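PDB 2G0D: nisin biosynthesis protein NisC from Lactococcus lactis subsp. lactis, which acts as the lantibiotic cyclase of nisin maturation, closing thioether rings in the precursor peptide at a zinc centre. Local coordinates for residues K50-S53 / K54-Q57; Q57-I60 / D61-E65; E114-V117 / R118-E122; L158-L161 / I162-L166. All blocks are in the same frame, centred on the assembly; numbering follows the deposited sequence.

Contact 1: K50-S53 / K54-Q57; sequences KDNS and KIYQ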
loop_
_atom_site.group_PDB
_atom_site.type_symbol
_atom_site.label_atom_id
_atom_site.label_comp_id
_atom_site.label_asym_id
_atom_site.label_seq_id
_atom_site.Cartn_x
_atom_site.Cartn_y
_atom_site.Cartn_z
ATOM N N LYS A 50 -15.914 20.258 -2.778
ATOM C CA LYS A 50 -16.351 20.670 -4.136
ATOM C C LYS A 50 -17.863 20.913 -4.196
ATOM O O LYS A 50 -18.612 20.440 -3.333
ATOM C CB LYS A 50 -15.873 19.675 -5.227
ATOM C CG LYS A 50 -14.382 19.873 -5.669
ATOM C CD LYS A 50 -13.834 18.861 -6.763
ATOM C CE LYS A 50 -14.255 19.116 -8.264
ATOM N NZ LYS A 50 -15.388 18.221 -8.756
ATOM N N ASP A 51 -18.307 21.672 -5.197
ATOM C CA ASP A 51 -19.715 22.083 -5.279
ATOM C C ASP A 51 -20.710 20.927 -5.408
ATOM O O ASP A 51 -21.791 20.975 -4.809
ATOM C CB ASP A 51 -19.935 23.118 -6.388
ATOM C CG ASP A 51 -19.391 24.492 -6.017
ATOM O OD1 ASP A 51 -19.150 24.726 -4.815
ATOM O OD2 ASP A 51 -19.197 25.337 -6.923
ATOM N N ASN A 52 -20.346 19.897 -6.172
ATOM C CA ASN A 52 -21.246 18.762 -6.408
ATOM C C ASN A 52 -21.203 17.675 -5.350
ATOM O O ASN A 52 -21.711 16.576 -5.573
ATOM C CB ASN A 52 -20.997 18.149 -7.785
ATOM C CG ASN A 52 -21.671 18.918 -8.890
ATOM O OD1 ASN A 52 -22.476 19.827 -8.637
ATOM N ND2 ASN A 52 -21.352 18.559 -10.137
ATOM N N SER A 53 -20.624 17.994 -4.192
ATOM C CA SER A 53 -20.402 17.017 -3.123
ATOM C C SER A 53 -21.655 16.347 -2.550
ATOM O O SER A 53 -21.561 15.267 -1.982
ATOM C CB SER A 53 -19.598 17.649 -1.996
ATOM O OG SER A 53 -20.289 18.757 -1.451
ATOM N N LYS A 54 -22.822 16.974 -2.673
ATOM C CA LYS A 54 -24.066 16.326 -2.208
ATOM C C LYS A 54 -24.570 15.263 -3.192
ATOM O O LYS A 54 -25.158 14.253 -2.783
ATOM C CB LYS A 54 -25.150 17.348 -1.870
ATOM C CG LYS A 54 -24.871 18.130 -0.562
ATOM C CD LYS A 54 -25.090 17.281 0.698
ATOM C CE LYS A 54 -26.469 17.537 1.312
ATOM N NZ LYS A 54 -26.511 18.834 2.057
ATOM N N ILE A 55 -24.328 15.502 -4.478
ATOM C CA ILE A 55 -24.488 14.494 -5.522
ATOM C C ILE A 55 -23.470 13.364 -5.317
ATOM O O ILE A 55 -23.807 12.187 -5.438
ATOM C CB ILE A 55 -24.299 15.119 -6.918
ATOM C CG1 ILE A 55 -25.308 16.246 -7.135
ATOM C CG2 ILE A 55 -24.410 14.054 -8.028
ATOM C CD1 ILE A 55 -24.899 17.255 -8.216
ATOM N N TYR A 56 -22.234 13.724 -4.977
ATOM C CA TYR A 56 -21.180 12.729 -4.756
ATOM C C TYR A 56 -21.479 11.804 -3.563
ATOM O O TYR A 56 -21.357 10.578 -3.672
ATOM C CB TYR A 56 -19.818 13.410 -4.583
ATOM C CG TYR A 56 -19.318 14.166 -5.796
ATOM C CD1 TYR A 56 -19.856 13.952 -7.073
ATOM C CD2 TYR A 56 -18.286 15.087 -5.667
ATOM C CE1 TYR A 56 -19.376 14.641 -8.168
ATOM C CE2 TYR A 56 -17.809 15.780 -6.750
ATOM C CZ TYR A 56 -18.347 15.552 -7.993
ATOM O OH TYR A 56 -17.846 16.252 -9.047
ATOM N N GLN A 57 -21.884 12.396 -2.440
ATOM C CA GLN A 57 -22.309 11.617 -1.268
ATOM C C GLN A 57 -23.491 10.667 -1.573
ATOM O O GLN A 57 -23.580 9.562 -1.013
ATOM C CB GLN A 57 -22.642 12.546 -0.087
ATOM C CG GLN A 57 -22.835 11.811 1.260
ATOM C CD GLN A 57 -21.662 10.874 1.607
ATOM O OE1 GLN A 57 -20.500 11.295 1.629
ATOM N NE2 GLN A 57 -21.970 9.601 1.874
HETATM O O HOH W 1 -23.941 19.710 -3.371
#
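The N-terminal turn of helix 53-74 is reached through a type I beta turn from Lys50 to Ser53, and Asn52, at the N-cap position, meets Tyr56 on its way into the helix. Asn52 O accepts the first i to i+4 bond, from Tyr56 N at 3.0 Å, with the donor in the carbonyl plane. Ser53 O takes the next, 2.9 Å from Gln57 N. Tyr56 holds CG beside its own backbone N (chi1 -64°), which folds the ring back against the turn. One face then receives both Asn52 O and Asn52 CB. The CB is a CH-pi partner 4.0 Å from the ring centroid and lies closest to CZ, near the hydroxyl end. Lys50 comes to the same ring from its edge: its chain bends at its last two torsions, chi3 and chi4, and places NZ in the ring plane, 3.2 Å from Tyr56 OH, though the angle is poor for a hydrogen bond. Ile55 runs alongside Asn52, its CD1 3.6 Å from OD1 of that carboxamide. Helix 3-20 closes in on this corner, with Lys5 against Lys50 and Asn52, and Ile12 against Tyr56. The Asn52 side chain makes no capping bond. Instead, the backbone N of Lys54 gives its hydrogen to a water 3.0 Å away, and that water donates in turn to Asp51 O at 2.9 Å. In this protein Tyr56 packs back over the N-cap residue; the whole is a turn-to-helix junction, a type I turn leading into an N-cap with an early N-H met by water.

Contact 2: Q57-I60 / D61-E65; sequences QKKI and DNYIE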
loop_
_atom_site.group_PDB
_atom_site.type_symbol
_atom_site.label_atom_id
_atom_site.label_comp_id
_atom_site.label_asym_id
_atom_site.label_seq_id
_atom_site.Cartn_x
_atom_site.Cartn_y
_atom_site.Cartn_z
ATOM N N GLN A 57 -21.884 12.396 -2.440
ATOM C CA GLN A 57 -22.309 11.617 -1.268
ATOM C C GLN A 57 -23.491 10.667 -1.573
ATOM O O GLN A 57 -23.580 9.562 -1.013
ATOM C CB GLN A 57 -22.642 12.546 -0.087
ATOM C CG GLN A 57 -22.835 11.811 1.260
ATOM C CD GLN A 57 -21.662 10.874 1.607
ATOM O OE1 GLN A 57 -20.500 11.295 1.629
ATOM N NE2 GLN A 57 -21.970 9.601 1.874
ATOM N N LYS A 58 -24.386 11.099 -2.457
ATOM C CA LYS A 58 -25.506 10.262 -2.888
ATOM C C LYS A 58 -24.996 9.025 -3.638
ATOM O O LYS A 58 -25.422 7.903 -3.359
ATOM C CB LYS A 58 -26.475 11.087 -3.753
ATOM C CG LYS A 58 -27.756 10.388 -4.163
ATOM C CD LYS A 58 -28.817 10.460 -3.049
ATOM C CE LYS A 58 -29.097 9.103 -2.421
ATOM N NZ LYS A 58 -30.078 8.361 -3.279
ATOM N N LYS A 59 -24.078 9.242 -4.583
ATOM C CA LYS A 59 -23.419 8.152 -5.299
ATOM C C LYS A 59 -22.690 7.219 -4.351
ATOM O O LYS A 59 -22.787 6.002 -4.467
ATOM C CB LYS A 59 -22.458 8.687 -6.369
ATOM C CG LYS A 59 -23.085 9.666 -7.356
ATOM C CD LYS A 59 -24.214 9.051 -8.188
ATOM C CE LYS A 59 -24.902 10.127 -9.013
ATOM N NZ LYS A 59 -25.850 9.555 -10.009
ATOM N N ILE A 60 -21.951 7.792 -3.413
ATOM C CA ILE A 60 -21.232 7.000 -2.429
ATOM C C ILE A 60 -22.219 6.057 -1.739
ATOM O O ILE A 60 -22.009 4.831 -1.718
ATOM C CB ILE A 60 -20.449 7.907 -1.441
ATOM C CG1 ILE A 60 -19.212 8.486 -2.149
ATOM C CG2 ILE A 60 -20.001 7.129 -0.182
ATOM C CD1 ILE A 60 -18.777 9.841 -1.628
ATOM N N ASP A 61 -23.322 6.625 -1.244
ATOM C CA ASP A 61 -24.322 5.841 -0.526
ATOM C C ASP A 61 -24.980 4.811 -1.439
ATOM O O ASP A 61 -25.224 3.685 -1.016
ATOM C CB ASP A 61 -25.333 6.745 0.173
ATOM C CG ASP A 61 -24.728 7.474 1.380
ATOM O OD1 ASP A 61 -23.873 6.889 2.076
ATOM O OD2 ASP A 61 -25.117 8.632 1.640
ATOM N N ASN A 62 -25.206 5.182 -2.699
ATOM C CA ASN A 62 -25.639 4.235 -3.712
ATOM C C ASN A 62 -24.672 3.064 -3.816
ATOM O O ASN A 62 -25.082 1.902 -3.776
ATOM C CB ASN A 62 -25.764 4.922 -5.082
ATOM C CG ASN A 62 -26.995 5.794 -5.186
ATOM O OD1 ASN A 62 -27.894 5.713 -4.338
ATOM N ND2 ASN A 62 -27.047 6.644 -6.223
ATOM N N TYR A 63 -23.382 3.383 -3.963
ATOM C CA TYR A 63 -22.374 2.361 -4.174
ATOM C C TYR A 63 -22.201 1.513 -2.909
ATOM O O TYR A 63 -21.933 0.316 -3.003
ATOM C CB TYR A 63 -21.040 2.991 -4.615
ATOM C CG TYR A 63 -21.102 3.798 -5.901
ATOM C CD1 TYR A 63 -22.111 3.579 -6.853
ATOM C CD2 TYR A 63 -20.135 4.763 -6.178
ATOM C CE1 TYR A 63 -22.162 4.309 -8.042
ATOM C CE2 TYR A 63 -20.163 5.487 -7.358
ATOM C CZ TYR A 63 -21.183 5.263 -8.289
ATOM O OH TYR A 63 -21.216 5.996 -9.454
ATOM N N ILE A 64 -22.355 2.134 -1.737
ATOM C CA ILE A 64 -22.302 1.402 -0.474
ATOM C C ILE A 64 -23.479 0.420 -0.351
ATOM O O ILE A 64 -23.282 -0.768 -0.073
ATOM C CB ILE A 64 -22.248 2.349 0.756
ATOM C CG1 ILE A 64 -20.887 3.064 0.844
ATOM C CG2 ILE A 64 -22.461 1.571 2.035
ATOM C CD1 ILE A 64 -20.901 4.258 1.746
ATOM N N GLU A 65 -24.701 0.905 -0.560
ATOM C CA GLU A 65 -25.846 0.010 -0.529
ATOM C C GLU A 65 -25.680 -1.109 -1.556
ATOM O O GLU A 65 -25.950 -2.278 -1.256
ATOM C CB GLU A 65 -27.176 0.759 -0.679
ATOM C CG GLU A 65 -27.662 1.428 0.635
ATOM C CD GLU A 65 -27.631 0.503 1.880
ATOM O OE1 GLU A 65 -28.587 -0.315 2.075
ATOM O OE2 GLU A 65 -26.656 0.616 2.682
HETATM O O HOH W 2 -28.270 8.867 -8.181
#
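Asp61 folds back over Gln57, one turn earlier on helix 53-74. Its CB sits 3.5 Å from Gln57 O, the carbonyl that also binds Asp61 N. With CG beside the backbone N (chi1 -71°), the carboxylate carbon stays over that carbonyl, 3.4 Å from Gln57 O. At the tip the carboxylate meets the Gln57 side chain, whose bend at chi2 carries the amide forward along the helix to Asp61. Gln57 NE2 makes its bond to Asp61 OD2 at 3.3 Å, weak but almost straight (177° at the hydrogen), the amide and carboxylate planes being 56° apart. Asp61 OD1 has a hydrogen bond with Tyr102 OH on helix 100-122.

On another side of the helix, Tyr63 lays one ring face over Lys59 O, with CG 3.1 Å from that oxygen, while Lys59 CB reaches the far part of the ring, 4.1 Å from CZ. The polar ends of Lys59 and Tyr63 both go to Asp16 on helix 3-20, NZ by a salt bridge and OH by a hydrogen bond. A water accepts from Lys59 NZ and, weakly, from Asn62 ND2. Ile60 and Ile64 lie side by side, Ile60 CG2 3.6 Å from Ile64 CD1, toward helices 37-45 and 100-122 respectively.

Asp61 OD2 also stands 3.2 Å from Gln57 O, two acceptors close together. The side-chain amide of Gln57, at OD2, probably eases that repulsion, and with the Tyr102 hydroxyl at OD1 it would favour the charged carboxylate, which joins helices 53-74 and 100-122 by a polar link beside their apolar contacts.

Contact 3: E114-V117 / R118-E122; sequences EYFV and REKIE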
loop_
_atom_site.group_PDB
_atom_site.type_symbol
_atom_site.label_atom_id
_atom_site.label_comp_id
_atom_site.label_asym_id
_atom_site.label_seq_id
_atom_site.Cartn_x
_atom_site.Cartn_y
_atom_site.Cartn_z
ATOM N N GLU A 114 -11.208 -10.066 11.682
ATOM C CA GLU A 114 -10.587 -10.755 12.799
ATOM C C GLU A 114 -10.737 -12.277 12.695
ATOM O O GLU A 114 -9.760 -13.002 12.880
ATOM C CB GLU A 114 -11.149 -10.268 14.143
ATOM C CG GLU A 114 -10.585 -11.037 15.353
ATOM C CD GLU A 114 -10.686 -10.271 16.662
ATOM O OE1 GLU A 114 -11.472 -9.297 16.762
ATOM O OE2 GLU A 114 -9.954 -10.641 17.597
ATOM N N TYR A 115 -11.954 -12.746 12.415
ATOM C CA TYR A 115 -12.192 -14.163 12.048
ATOM C C TYR A 115 -11.265 -14.629 10.901
ATOM O O TYR A 115 -10.589 -15.653 11.021
ATOM C CB TYR A 115 -13.659 -14.420 11.638
ATOM C CG TYR A 115 -13.807 -15.699 10.829
ATOM C CD1 TYR A 115 -13.616 -16.944 11.428
ATOM C CD2 TYR A 115 -14.086 -15.665 9.461
ATOM C CE1 TYR A 115 -13.721 -18.120 10.705
ATOM C CE2 TYR A 115 -14.200 -16.865 8.716
ATOM C CZ TYR A 115 -14.010 -18.078 9.354
ATOM O OH TYR A 115 -14.110 -19.260 8.657
ATOM N N PHE A 116 -11.264 -13.883 9.794
ATOM C CA PHE A 116 -10.430 -14.212 8.633
ATOM C C PHE A 116 -8.943 -14.344 8.982
ATOM O O PHE A 116 -8.287 -15.331 8.610
ATOM C CB PHE A 116 -10.606 -13.190 7.505
ATOM C CG PHE A 116 -9.649 -13.399 6.350
ATOM C CD1 PHE A 116 -9.882 -14.408 5.414
ATOM C CD2 PHE A 116 -8.495 -12.621 6.233
ATOM C CE1 PHE A 116 -8.982 -14.627 4.358
ATOM C CE2 PHE A 116 -7.585 -12.828 5.170
ATOM C CZ PHE A 116 -7.830 -13.823 4.233
ATOM N N VAL A 117 -8.408 -13.356 9.689
ATOM C CA VAL A 117 -6.988 -13.376 10.027
ATOM C C VAL A 117 -6.646 -14.554 10.949
ATOM O O VAL A 117 -5.720 -15.312 10.687
ATOM C CB VAL A 117 -6.526 -12.015 10.622
ATOM C CG1 VAL A 117 -5.123 -12.108 11.191
ATOM C CG2 VAL A 117 -6.577 -10.939 9.549
ATOM N N ARG A 118 -7.428 -14.703 12.006
ATOM C CA ARG A 118 -7.221 -15.755 12.983
ATOM C C ARG A 118 -7.268 -17.130 12.301
ATOM O O ARG A 118 -6.452 -18.016 12.599
ATOM C CB ARG A 118 -8.262 -15.618 14.097
ATOM C CG ARG A 118 -8.068 -16.563 15.242
ATOM C CD ARG A 118 -8.630 -15.993 16.568
ATOM N NE ARG A 118 -8.557 -16.986 17.654
ATOM C CZ ARG A 118 -9.186 -16.895 18.830
ATOM N NH1 ARG A 118 -9.968 -15.848 19.116
ATOM N NH2 ARG A 118 -9.033 -17.868 19.730
ATOM N N GLU A 119 -8.201 -17.292 11.367
ATOM C CA GLU A 119 -8.312 -18.530 10.589
ATOM C C GLU A 119 -7.102 -18.709 9.660
ATOM O O GLU A 119 -6.581 -19.802 9.530
ATOM C CB GLU A 119 -9.638 -18.544 9.811
ATOM C CG GLU A 119 -9.946 -19.794 8.986
ATOM C CD GLU A 119 -9.927 -21.106 9.789
ATOM O OE1 GLU A 119 -10.136 -21.102 11.022
ATOM O OE2 GLU A 119 -9.694 -22.153 9.162
ATOM N N LYS A 120 -6.636 -17.625 9.039
ATOM C CA LYS A 120 -5.444 -17.701 8.182
ATOM C C LYS A 120 -4.168 -18.120 8.931
ATOM O O LYS A 120 -3.383 -18.939 8.436
ATOM C CB LYS A 120 -5.205 -16.374 7.473
ATOM C CG LYS A 120 -4.259 -16.479 6.297
ATOM C CD LYS A 120 -4.950 -17.130 5.101
ATOM C CE LYS A 120 -4.296 -16.721 3.776
ATOM N NZ LYS A 120 -4.786 -17.614 2.668
ATOM N N ILE A 121 -3.958 -17.539 10.107
ATOM C CA ILE A 121 -2.743 -17.815 10.876
ATOM C C ILE A 121 -2.731 -19.285 11.340
ATOM O O ILE A 121 -1.706 -19.964 11.245
ATOM C CB ILE A 121 -2.535 -16.798 12.036
ATOM C CG1 ILE A 121 -2.351 -15.396 11.441
ATOM C CG2 ILE A 121 -1.325 -17.208 12.916
ATOM C CD1 ILE A 121 -2.267 -14.267 12.435
ATOM N N GLU A 122 -3.887 -19.761 11.783
ATOM C CA GLU A 122 -4.099 -21.176 12.169
ATOM C C GLU A 122 -3.722 -22.237 11.128
ATOM O O GLU A 122 -3.075 -23.236 11.460
ATOM C CB GLU A 122 -5.551 -21.392 12.590
ATOM C CG GLU A 122 -5.818 -21.072 14.051
ATOM C CD GLU A 122 -5.232 -22.113 15.003
ATOM O OE1 GLU A 122 -4.641 -23.109 14.526
ATOM O OE2 GLU A 122 -5.360 -21.928 16.236
#
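Val117 and Ile121 form an i to i+4 pair on the last turns of helix 100-122, along the face that packs in the helical barrel. The two side chains run side by side in the same direction. Val117 carries CG1 anti to its backbone N (chi1 170°), leaning along the helix axis toward the next turn. Ile121 puts CG1 beside its own backbone N (chi1 -63°) and extends the chain from there, which carries CD1 back to Val117. Leu140 of helix 140-147 touches both residues.

The exposed side, with Tyr115, Arg118 and Glu119, is built differently. Tyr115 swings its ring toward the following turn (chi1 161°), and Glu119 CB comes up under one face, 4.2 Å from CE1. Arg118 is extended from CG to NE and runs out beside Glu114 without a salt bridge: NH1 remains 5.4 Å from Glu114 OE2. Tyr115, Arg118 and Glu119 all touch a crystal neighbour, which may influence how they lie. Phe116, placed against Ile143 of helix 140-147, is likewise turned along its own helix, but its ring only grazes Lys120, CZ standing 4.5 Å from CD.

Backbone bonds from Arg118, Glu119, Lys120 and Ile121 to the residues four earlier keep the helix regular, Ile121 N lying 2.9 Å from Val117 O. Between the two apolar branches, Val117 CG1 and Ile121 CD1 meet at 3.8 Å.

Contact 4: L158-L161 / I162-L166; sequences LKIL and IINFL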
loop_
_atom_site.group_PDB
_atom_site.type_symbol
_atom_site.label_atom_id
_atom_site.label_comp_id
_atom_site.label_asym_id
_atom_site.label_seq_id
_atom_site.Cartn_x
_atom_site.Cartn_y
_atom_site.Cartn_z
ATOM N N LEU A 158 -5.672 -9.208 18.373
ATOM C CA LEU A 158 -5.518 -9.427 16.943
ATOM C C LEU A 158 -4.253 -8.735 16.385
ATOM O O LEU A 158 -3.486 -9.337 15.616
ATOM C CB LEU A 158 -6.780 -8.918 16.207
ATOM C CG LEU A 158 -6.800 -8.817 14.666
ATOM C CD1 LEU A 158 -6.565 -10.192 13.996
ATOM C CD2 LEU A 158 -8.083 -8.185 14.147
ATOM N N LYS A 159 -4.049 -7.472 16.766
ATOM C CA LYS A 159 -2.899 -6.679 16.302
ATOM C C LYS A 159 -1.595 -7.342 16.685
ATOM O O LYS A 159 -0.708 -7.510 15.852
ATOM C CB LYS A 159 -2.975 -5.266 16.848
ATOM C CG LYS A 159 -3.945 -4.376 16.050
ATOM C CD LYS A 159 -4.212 -3.038 16.785
ATOM C CE LYS A 159 -5.285 -2.261 16.042
ATOM N NZ LYS A 159 -5.582 -0.971 16.677
ATOM N N ILE A 160 -1.522 -7.781 17.945
ATOM C CA ILE A 160 -0.339 -8.422 18.501
ATOM C C ILE A 160 -0.087 -9.790 17.856
ATOM O O ILE A 160 1.064 -10.149 17.570
ATOM C CB ILE A 160 -0.463 -8.466 20.046
ATOM C CG1 ILE A 160 -0.118 -7.078 20.602
ATOM C CG2 ILE A 160 0.401 -9.565 20.674
ATOM C CD1 ILE A 160 -0.907 -6.740 21.873
ATOM N N LEU A 161 -1.172 -10.527 17.607
ATOM C CA LEU A 161 -1.126 -11.810 16.908
ATOM C C LEU A 161 -0.512 -11.666 15.517
ATOM O O LEU A 161 0.362 -12.454 15.148
ATOM C CB LEU A 161 -2.535 -12.433 16.797
ATOM C CG LEU A 161 -2.637 -13.829 16.164
ATOM C CD1 LEU A 161 -2.301 -14.943 17.184
ATOM C CD2 LEU A 161 -4.042 -14.038 15.569
ATOM N N ILE A 162 -0.977 -10.677 14.751
ATOM C CA ILE A 162 -0.418 -10.364 13.410
ATOM C C ILE A 162 1.055 -9.898 13.498
ATOM O O ILE A 162 1.934 -10.383 12.764
ATOM C CB ILE A 162 -1.228 -9.241 12.705
ATOM C CG1 ILE A 162 -2.622 -9.731 12.303
ATOM C CG2 ILE A 162 -0.496 -8.698 11.498
ATOM C CD1 ILE A 162 -3.598 -8.608 11.974
ATOM N N ILE A 163 1.315 -8.954 14.397
ATOM C CA ILE A 163 2.674 -8.428 14.611
ATOM C C ILE A 163 3.665 -9.554 14.942
ATOM O O ILE A 163 4.746 -9.630 14.332
ATOM C CB ILE A 163 2.684 -7.320 15.688
ATOM C CG1 ILE A 163 2.190 -5.991 15.091
ATOM C CG2 ILE A 163 4.109 -7.111 16.322
ATOM C CD1 ILE A 163 1.591 -5.066 16.140
ATOM N N ASN A 164 3.289 -10.435 15.873
ATOM C CA ASN A 164 4.154 -11.568 16.246
ATOM C C ASN A 164 4.356 -12.529 15.083
ATOM O O ASN A 164 5.471 -13.001 14.848
ATOM C CB ASN A 164 3.592 -12.339 17.448
ATOM C CG ASN A 164 3.847 -11.649 18.775
ATOM O OD1 ASN A 164 4.528 -10.626 18.848
ATOM N ND2 ASN A 164 3.286 -12.216 19.847
ATOM N N PHE A 165 3.276 -12.798 14.344
ATOM C CA PHE A 165 3.335 -13.651 13.169
ATOM C C PHE A 165 4.246 -13.097 12.060
ATOM O O PHE A 165 5.071 -13.834 11.499
ATOM C CB PHE A 165 1.932 -13.916 12.637
ATOM C CG PHE A 165 1.906 -14.670 11.339
ATOM C CD1 PHE A 165 1.852 -16.064 11.333
ATOM C CD2 PHE A 165 1.933 -13.988 10.123
ATOM C CE1 PHE A 165 1.824 -16.763 10.125
ATOM C CE2 PHE A 165 1.913 -14.680 8.916
ATOM C CZ PHE A 165 1.851 -16.065 8.921
ATOM N N LEU A 166 4.096 -11.811 11.732
ATOM C CA LEU A 166 5.002 -11.175 10.785
ATOM C C LEU A 166 6.481 -11.203 11.232
ATOM O O LEU A 166 7.346 -11.633 10.464
ATOM C CB LEU A 166 4.548 -9.737 10.443
ATOM C CG LEU A 166 3.166 -9.553 9.783
ATOM C CD1 LEU A 166 2.719 -8.042 9.695
ATOM C CD2 LEU A 166 3.100 -10.260 8.418
#
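Two torsion choices bring Leu158 and Ile162 together: Leu158 points CG away from its backbone N (chi1 170°), forward along helix 156-168, while Ile162 keeps CG1 beside its own N (chi1 -69°), reaching backward. Their CD1 atoms meet at 3.9 Å, the side chains lying alongside each other and pointing the same way. Ile162 CG1 also rests 3.4 Å from Leu158 O, the carbonyl that holds Ile162 N at 3.0 Å. Leu147 of helix 140-147 packs on both residues.

Ile160 and Asn164 repeat the spacing with mixed chemistry: Ile160 CG2 lies alongside the amide of Asn164, 4.0 Å from ND2, whereas Asn164 OD1 is hydrogen-bonded to Asn225 ND2. Lys159 and Ile163 both meet Tyr223. Ile163 curls over the backbone, its CD1 3.4 Å from Lys159 O, and Lys159 extends fully to a hydrogen bond from NZ to Ile150 O, so its buried ammonium has a carbonyl partner. Phe165, which packs on Leu140 of helix 140-147, stacks edge-to-face with Phe124.

Apolar residues one turn apart, here Leu158 and Ile162 between helices 100-122 and 140-147, are typical of the packing in an alpha toroid such as this cyclase.

Overall arrangement
Contact 1 is the turn into helix 53-74 and contact 2 its next turns: they share Gln57, and their centres are 11 Å apart. Contacts 3 and 4 belong to different helices that pack on each other, also with centres 11 Å apart. Ile121 CD1 meets Leu161 CD2 at 3.6 Å, and Val117 CG1 meets Ile162 CG1 at 3.6 Å. The two pairs are well separated, contacts 2 and 3 having centres 30 Å apart and nearest atoms about 19 Å apart, although helix 100-122 runs between them, with Tyr102 at Asp61. None contributes a ligand to the zinc ion, held by Cys278, Cys324 and His325; all four are local contacts on helices of the toroid.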